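Local coordinates for NTF2 fold protein loop-helix-loop design NT-9 (Synthetic construct, PDB 6W90), which is a de novo designed NTF2-fold protein, built to sample new loop-helix-loop geometry, and holds a phospholipid inside its fold in the crystal, at residues L20-R32 with L54-Y68. Sequence-based numbering, arbitrary orientation. Where two conformers were deposited one is given.
With 3PE (1,2-Distearoyl-sn-glycerophosphoethanolamine), chain B.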
loop_
_atom_site.group_PDB
_atom_site.type_symbol
_atom_site.label_atom_id
_atom_site.label_comp_id
_atom_site.label_asym_id
_atom_site.label_seq_id
_atom_site.Cartn_x
_atom_site.Cartn_y
_atom_site.Cartn_z
ATOM N N LEU A 20 -10.584 3.408 -1.032
ATOM C CA LEU A 20 -10.305 2.722 -2.277
ATOM C C LEU A 20 -11.577 2.129 -2.860
ATOM O O LEU A 20 -11.786 2.185 -4.080
ATOM C CB LEU A 20 -9.243 1.665 -2.011
ATOM C CG LEU A 20 -8.702 0.903 -3.214
ATOM C CD1 LEU A 20 -7.989 1.822 -4.131
ATOM C CD2 LEU A 20 -7.795 -0.200 -2.677
ATOM N N TYR A 21 -12.472 1.626 -2.009
ATOM C CA TYR A 21 -13.700 0.991 -2.481
ATOM C C TYR A 21 -14.838 1.971 -2.663
ATOM O O TYR A 21 -15.707 1.755 -3.514
ATOM C CB TYR A 21 -14.109 -0.137 -1.501
ATOM C CG TYR A 21 -13.258 -1.329 -1.770
ATOM C CD1 TYR A 21 -13.478 -2.100 -2.918
ATOM C CD2 TYR A 21 -12.246 -1.699 -0.921
ATOM C CE1 TYR A 21 -12.685 -3.163 -3.183
ATOM C CE2 TYR A 21 -11.443 -2.737 -1.209
ATOM C CZ TYR A 21 -11.682 -3.480 -2.339
ATOM O OH TYR A 21 -10.879 -4.546 -2.626
ATOM N N THR A 22 -14.836 3.066 -1.927
ATOM C CA THR A 22 -16.002 3.931 -1.931
ATOM C C THR A 22 -15.811 5.229 -2.689
ATOM O O THR A 22 -16.778 5.762 -3.212
ATOM C CB THR A 22 -16.426 4.314 -0.507
ATOM O OG1 THR A 22 -15.406 5.151 0.055
ATOM C CG2 THR A 22 -16.666 3.111 0.324
ATOM N N ASP A 23 -14.609 5.787 -2.704
ATOM C CA ASP A 23 -14.362 7.084 -3.335
ATOM C C ASP A 23 -12.931 7.058 -3.842
ATOM O O ASP A 23 -12.038 7.661 -3.253
ATOM C CB ASP A 23 -14.589 8.215 -2.335
ATOM C CG ASP A 23 -14.558 9.594 -2.966
ATOM O OD1 ASP A 23 -14.037 9.737 -4.095
ATOM O OD2 ASP A 23 -15.064 10.530 -2.305
ATOM N N PRO A 24 -12.676 6.317 -4.913
ATOM C CA PRO A 24 -11.283 6.121 -5.350
ATOM C C PRO A 24 -10.571 7.396 -5.742
ATOM O O PRO A 24 -9.337 7.458 -5.663
ATOM C CB PRO A 24 -11.428 5.155 -6.537
ATOM C CG PRO A 24 -12.931 5.097 -6.833
ATOM C CD PRO A 24 -13.596 5.357 -5.539
ATOM N N ASP A 25 -11.301 8.422 -6.161
ATOM C CA ASP A 25 -10.629 9.674 -6.477
ATOM C C ASP A 25 -10.111 10.331 -5.203
ATOM O O ASP A 25 -9.029 10.923 -5.207
ATOM C CB ASP A 25 -11.571 10.593 -7.248
ATOM C CG ASP A 25 -11.686 10.206 -8.720
ATOM O OD1 ASP A 25 -10.861 9.401 -9.207
ATOM O OD2 ASP A 25 -12.604 10.714 -9.400
ATOM N N GLN A 26 -10.862 10.210 -4.099
ATOM C CA GLN A 26 -10.399 10.704 -2.803
ATOM C C GLN A 26 -9.266 9.840 -2.250
ATOM O O GLN A 26 -8.362 10.340 -1.568
ATOM C CB GLN A 26 -11.572 10.723 -1.815
ATOM C CG GLN A 26 -11.286 11.401 -0.488
ATOM C CD GLN A 26 -12.528 11.488 0.407
ATOM O OE1 GLN A 26 -13.668 11.497 -0.073
ATOM N NE2 GLN A 26 -12.305 11.541 1.717
ATOM N N PHE A 27 -9.328 8.532 -2.485
ATOM C CA PHE A 27 -8.212 7.663 -2.141
ATOM C C PHE A 27 -6.926 8.212 -2.747
ATOM O O PHE A 27 -5.908 8.351 -2.065
ATOM C CB PHE A 27 -8.493 6.218 -2.621
ATOM C CG PHE A 27 -7.288 5.325 -2.561
ATOM C CD1 PHE A 27 -6.937 4.723 -1.370
ATOM C CD2 PHE A 27 -6.516 5.096 -3.684
ATOM C CE1 PHE A 27 -5.822 3.910 -1.280
ATOM C CE2 PHE A 27 -5.356 4.316 -3.606
ATOM C CZ PHE A 27 -5.018 3.706 -2.404
ATOM N N LYS A 28 -6.958 8.525 -4.037
ATOM C CA LYS A 28 -5.734 8.952 -4.702
ATOM C C LYS A 28 -5.270 10.310 -4.197
ATOM O O LYS A 28 -4.071 10.524 -3.990
ATOM C CB LYS A 28 -5.956 8.981 -6.212
ATOM C CG LYS A 28 -4.819 9.568 -7.010
ATOM C CD LYS A 28 -5.002 9.201 -8.456
ATOM C CE LYS A 28 -4.062 9.945 -9.337
ATOM N NZ LYS A 28 -4.200 9.408 -10.723
ATOM N N LYS A 29 -6.199 11.246 -4.010
ATOM C CA LYS A 29 -5.828 12.568 -3.531
ATOM C C LYS A 29 -5.282 12.470 -2.120
ATOM O O LYS A 29 -4.206 12.996 -1.807
ATOM C CB LYS A 29 -7.044 13.487 -3.621
ATOM C CG LYS A 29 -6.777 14.945 -3.308
ATOM C CD LYS A 29 -8.049 15.804 -3.428
ATOM C CE LYS A 29 -7.847 17.201 -2.833
ATOM N NZ LYS A 29 -7.524 17.135 -1.369
ATOM N N ALA A 30 -5.972 11.729 -1.268
ATOM C CA ALA A 30 -5.503 11.598 0.096
ATOM C C ALA A 30 -4.176 10.860 0.160
ATOM O O ALA A 30 -3.319 11.186 0.991
ATOM C CB ALA A 30 -6.546 10.877 0.944
ATOM N N ALA A 31 -4.014 9.816 -0.640
ATOM C CA ALA A 31 -2.761 9.078 -0.593
ATOM C C ALA A 31 -1.588 9.997 -0.885
ATOM O O ALA A 31 -0.586 9.991 -0.161
ATOM C CB ALA A 31 -2.807 7.922 -1.584
ATOM N N ARG A 32 -1.716 10.841 -1.918
ATOM C CA ARG A 32 -0.630 11.718 -2.361
ATOM C C ARG A 32 -0.498 13.003 -1.547
ATOM O O ARG A 32 0.558 13.655 -1.597
ATOM C CB ARG A 32 -0.859 12.079 -3.838
ATOM C CG ARG A 32 0.206 12.959 -4.487
ATOM C CD ARG A 32 1.439 12.151 -4.749
ATOM N NE ARG A 32 2.503 12.945 -5.349
ATOM C CZ ARG A 32 2.571 13.257 -6.639
ATOM N NH1 ARG A 32 1.621 12.861 -7.473
ATOM N NH2 ARG A 32 3.589 13.978 -7.089
ATOM N N LEU A 54 3.353 8.022 -9.101
ATOM C CA LEU A 54 2.208 7.834 -8.209
ATOM C C LEU A 54 0.861 8.000 -8.907
ATOM O O LEU A 54 -0.102 7.312 -8.553
ATOM C CB LEU A 54 2.287 8.796 -7.024
ATOM C CG LEU A 54 3.074 8.260 -5.825
ATOM C CD1 LEU A 54 3.089 9.373 -4.768
ATOM C CD2 LEU A 54 2.482 6.993 -5.287
ATOM N N ASP A 55 0.727 8.924 -9.852
ATOM C CA ASP A 55 -0.603 9.129 -10.420
ATOM C C ASP A 55 -1.094 7.842 -11.067
ATOM O O ASP A 55 -2.225 7.397 -10.832
ATOM C CB ASP A 55 -0.596 10.275 -11.429
ATOM C CG ASP A 55 -0.544 11.646 -10.767
ATOM O OD1 ASP A 55 -0.958 11.771 -9.588
ATOM O OD2 ASP A 55 -0.093 12.602 -11.445
ATOM N N ARG A 56 -0.244 7.208 -11.862
ATOM C CA ARG A 56 -0.675 6.010 -12.565
ATOM C C ARG A 56 -0.643 4.787 -11.657
ATOM O O ARG A 56 -1.450 3.867 -11.832
ATOM C CB ARG A 56 0.203 5.795 -13.795
ATOM C CG ARG A 56 -0.014 6.794 -14.931
ATOM C CD ARG A 56 0.841 6.406 -16.120
ATOM N NE ARG A 56 0.798 7.377 -17.212
ATOM C CZ ARG A 56 -0.112 7.387 -18.181
ATOM N NH1 ARG A 56 -1.094 6.491 -18.199
ATOM N NH2 ARG A 56 -0.028 8.314 -19.129
ATOM N N PHE A 57 0.253 4.780 -10.671
ATOM C CA PHE A 57 0.312 3.675 -9.714
ATOM C C PHE A 57 -0.947 3.634 -8.869
ATOM O O PHE A 57 -1.543 2.568 -8.671
ATOM C CB PHE A 57 1.563 3.868 -8.848
ATOM C CG PHE A 57 1.836 2.772 -7.858
ATOM C CD1 PHE A 57 1.239 2.771 -6.606
ATOM C CD2 PHE A 57 2.736 1.777 -8.154
ATOM C CE1 PHE A 57 1.515 1.782 -5.686
ATOM C CE2 PHE A 57 3.002 0.773 -7.232
ATOM C CZ PHE A 57 2.395 0.785 -6.006
ATOM N N LEU A 58 -1.391 4.790 -8.391
ATOM C CA LEU A 58 -2.611 4.817 -7.590
ATOM C C LEU A 58 -3.838 4.480 -8.435
ATOM O O LEU A 58 -4.722 3.766 -7.953
ATOM C CB LEU A 58 -2.713 6.175 -6.905
ATOM C CG LEU A 58 -1.593 6.448 -5.897
ATOM C CD1 LEU A 58 -1.648 7.925 -5.517
ATOM C CD2 LEU A 58 -1.748 5.548 -4.654
ATOM N N ASP A 59 -3.870 4.885 -9.712
ATOM C CA ASP A 59 -4.951 4.458 -10.597
ATOM C C ASP A 59 -4.990 2.937 -10.737
ATOM O O ASP A 59 -6.070 2.335 -10.833
ATOM C CB ASP A 59 -4.791 5.064 -11.988
ATOM C CG ASP A 59 -5.052 6.549 -12.030
ATOM O OD1 ASP A 59 -5.656 7.095 -11.088
ATOM O OD2 ASP A 59 -4.661 7.172 -13.039
ATOM N N ALA A 60 -3.816 2.301 -10.778
ATOM C CA ALA A 60 -3.763 0.857 -10.959
ATOM C C ALA A 60 -4.333 0.147 -9.740
ATOM O O ALA A 60 -5.069 -0.838 -9.879
ATOM C CB ALA A 60 -2.330 0.417 -11.243
ATOM N N MET A 61 -4.044 0.663 -8.539
ATOM C CA MET A 61 -4.662 0.136 -7.322
ATOM C C MET A 61 -6.179 0.261 -7.347
ATOM O O MET A 61 -6.884 -0.637 -6.879
ATOM C CB MET A 61 -4.139 0.871 -6.089
ATOM C CG MET A 61 -2.684 0.669 -5.870
ATOM S SD MET A 61 -2.163 1.485 -4.375
ATOM C CE MET A 61 -2.857 0.308 -3.256
ATOM N N GLN A 62 -6.707 1.379 -7.853
ATOM C CA GLN A 62 -8.158 1.529 -7.918
ATOM C C GLN A 62 -8.781 0.414 -8.742
ATOM O O GLN A 62 -9.840 -0.116 -8.396
ATOM C CB GLN A 62 -8.544 2.887 -8.513
ATOM C CG GLN A 62 -10.042 3.028 -8.874
ATOM C CD GLN A 62 -10.362 4.315 -9.646
ATOM O OE1 GLN A 62 -9.461 5.091 -9.995
ATOM N NE2 GLN A 62 -11.650 4.548 -9.900
ATOM N N GLU A 63 -8.139 0.039 -9.840
ATOM C CA GLU A 63 -8.759 -0.979 -10.673
ATOM C C GLU A 63 -8.538 -2.372 -10.095
ATOM O O GLU A 63 -9.458 -3.197 -10.107
ATOM C CB GLU A 63 -8.237 -0.893 -12.103
ATOM C CG GLU A 63 -9.118 -1.661 -13.069
ATOM C CD GLU A 63 -9.114 -1.058 -14.444
ATOM O OE1 GLU A 63 -9.626 -1.709 -15.383
ATOM O OE2 GLU A 63 -8.585 0.067 -14.580
ATOM N N TRP A 64 -7.342 -2.640 -9.558
ATOM C CA TRP A 64 -7.058 -3.952 -8.980
ATOM C C TRP A 64 -7.970 -4.279 -7.814
ATOM O O TRP A 64 -8.190 -5.455 -7.494
ATOM C CB TRP A 64 -5.620 -4.018 -8.480
ATOM C CG TRP A 64 -4.604 -4.284 -9.545
ATOM C CD1 TRP A 64 -4.799 -4.952 -10.720
ATOM C CD2 TRP A 64 -3.220 -3.900 -9.530
ATOM N NE1 TRP A 64 -3.627 -5.007 -11.437
ATOM C CE2 TRP A 64 -2.642 -4.372 -10.729
ATOM C CE3 TRP A 64 -2.415 -3.205 -8.620
ATOM C CZ2 TRP A 64 -1.301 -4.169 -11.043
ATOM C CZ3 TRP A 64 -1.086 -3.007 -8.933
ATOM C CH2 TRP A 64 -0.542 -3.488 -10.136
ATOM N N ALA A 65 -8.522 -3.269 -7.172
ATOM C CA ALA A 65 -9.299 -3.538 -5.980
ATOM C C ALA A 65 -10.567 -4.315 -6.287
ATOM O O ALA A 65 -11.097 -5.017 -5.416
ATOM C CB ALA A 65 -9.639 -2.225 -5.293
ATOM N N SER A 66 -11.101 -4.196 -7.490
ATOM C CA SER A 66 -12.351 -4.902 -7.715
ATOM C C SER A 66 -12.124 -6.399 -7.870
ATOM O O SER A 66 -13.097 -7.158 -7.896
ATOM C CB SER A 66 -13.093 -4.309 -8.912
ATOM O OG SER A 66 -12.228 -4.080 -9.990
ATOM N N ARG A 67 -10.864 -6.841 -7.907
ATOM C CA ARG A 67 -10.597 -8.260 -8.040
ATOM C C ARG A 67 -10.960 -9.075 -6.810
ATOM O O ARG A 67 -11.026 -10.292 -6.920
ATOM C CB ARG A 67 -9.121 -8.540 -8.306
ATOM C CG ARG A 67 -8.616 -7.928 -9.580
ATOM C CD ARG A 67 -7.137 -8.237 -9.782
ATOM N NE ARG A 67 -6.669 -7.814 -11.100
ATOM C CZ ARG A 67 -5.457 -8.059 -11.594
ATOM N NH1 ARG A 67 -4.563 -8.736 -10.883
ATOM N NH2 ARG A 67 -5.141 -7.625 -12.809
ATOM N N TYR A 68 -11.142 -8.464 -5.638
ATOM C CA TYR A 68 -11.247 -9.217 -4.394
ATOM C C TYR A 68 -12.611 -9.123 -3.733
ATOM O O TYR A 68 -13.227 -8.057 -3.718
ATOM C CB TYR A 68 -10.207 -8.728 -3.383
ATOM C CG TYR A 68 -8.878 -8.704 -4.000
ATOM C CD1 TYR A 68 -8.203 -9.875 -4.278
ATOM C CD2 TYR A 68 -8.305 -7.504 -4.389
ATOM C CE1 TYR A 68 -6.966 -9.837 -4.896
ATOM C CE2 TYR A 68 -7.093 -7.454 -4.983
ATOM C CZ TYR A 68 -6.419 -8.610 -5.249
ATOM O OH TYR A 68 -5.191 -8.526 -5.876
HETATM P P 3PE B . 0.722 -13.718 -2.662
HETATM N N 3PE B . 4.879 -13.128 -1.420
HETATM O O11 3PE B . 0.355 -12.135 -2.936
HETATM O O12 3PE B . -0.133 -14.254 -1.544
HETATM O O13 3PE B . 2.289 -13.799 -2.116
HETATM O O14 3PE B . 0.644 -14.570 -3.927
HETATM C C11 3PE B . 2.577 -13.380 -0.806
HETATM C C12 3PE B . 4.008 -13.762 -0.451
HETATM C C1 3PE B . 1.021 -11.497 -3.992
HETATM C C2 3PE B . 0.436 -10.100 -4.251
HETATM C C3 3PE B . 0.199 -9.473 -2.874
HETATM O O31 3PE B . -0.005 -8.095 -2.969
HETATM O O32 3PE B . -1.950 -8.554 -3.985
HETATM C C31 3PE B . -1.179 -7.731 -3.636
HETATM C C32 3PE B . -1.449 -6.258 -3.913
HETATM C C33 3PE B . -2.907 -5.963 -4.262
HETATM C C34 3PE B . -3.207 -4.578 -3.691
HETATM C C35 3PE B . -4.454 -3.954 -4.304
HETATM C C36 3PE B . -5.528 -3.823 -3.219
HETATM C C37 3PE B . -5.270 -2.630 -2.290
HETATM C C38 3PE B . -4.306 -2.953 -1.141
HETATM C C39 3PE B . -4.637 -2.161 0.133
HETATM C C3A 3PE B . -4.351 -0.662 -0.023
HETATM C C3B 3PE B . -4.337 0.065 1.327
HETATM C C3C 3PE B . -2.897 0.345 1.763
HETATM C C3D 3PE B . -2.844 1.332 2.931
HETATM C C3E 3PE B . -1.405 1.410 3.454
HETATM C C3F 3PE B . -1.371 2.006 4.867
HETATM C C3G 3PE B . 0.061 2.012 5.417
HETATM C C3H 3PE B . 0.131 1.955 6.950
HETATM C C3I 3PE B . -0.143 3.304 7.622
HETATM O O21 3PE B . 1.361 -9.361 -4.998
HETATM O O22 3PE B . -0.038 -9.073 -6.767
HETATM C C21 3PE B . 1.055 -8.929 -6.309
HETATM C C22 3PE B . 2.179 -8.270 -7.133
HETATM C C23 3PE B . 1.946 -6.773 -7.390
HETATM C C24 3PE B . 2.192 -5.907 -6.149
HETATM C C25 3PE B . 1.803 -4.436 -6.377
HETATM C C26 3PE B . 1.592 -3.797 -5.002
HETATM C C27 3PE B . 1.014 -2.382 -5.073
HETATM C C28 3PE B . 0.729 -1.840 -3.662
HETATM C C29 3PE B . 1.940 -1.229 -2.930
HETATM C C2A 3PE B . 1.508 -0.441 -1.677
HETATM C C2B 3PE B . 1.461 1.073 -1.889
HETATM C C2C 3PE B . 0.623 1.757 -0.803
HETATM C C2D 3PE B . -0.028 3.004 -1.398
HETATM C C2E 3PE B . -0.719 3.862 -0.346
HETATM C C2F 3PE B . -2.140 3.367 -0.089
HETATM O O HOH W 1 2.214 13.563 -10.067
#
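L58 packs into helix 24-32 with its two methyls divided: CD1 lies by the aliphatic CG of K28, while CD2 sits 4.0 Å from both CE2 of F27 and CB of A31. CG anti to the backbone N (chi1 168°) sets the F27 ring between L58 and M61, with L20 CD1 over the centre of one face and the sulfur of M61 at its edge, a Met-aromatic contact with SD 5.4 Å from the centroid. Further along, L20 CD2 meets A65 CB at 3.8 Å. This apolar side continues into the lipid: F27 CZ touches C2F of one acyl chain, and M61 CE approaches C3A of the other at 3.7 Å. Helices 24-32 and 54-64, whose axes approach to 9.9 Å and run 141° from parallel, thus help line the lipid pocket of the NTF2 fold, whose curved sheet and helices here enclose a diacyl phospholipid.

The solvent-facing side is polar. The extended K28 chain carries NZ to two acceptors, the D55 O carbonyl at 2.8 Å and, in a salt bridge, D59 OD1, met from above the carboxylate plane. D59 N reaches D55 O from the opposite face, so that carbonyl takes two donors. Looser is R32, whose NH1 stands 3.5 Å from D55 OD1, a long salt bridge supplemented by a water joining NH1 to D55 OD2. At the other end, Y21 OH donates to A65 O at 2.8 Å. Between these polar ends the Q62 amide lies against the P24 ring; an alanine in place of Q62 would probably uncover much of P24 CB and CG and open a gap at the start of helix 24-32, which D23 OD1 caps by accepting from Q26 N.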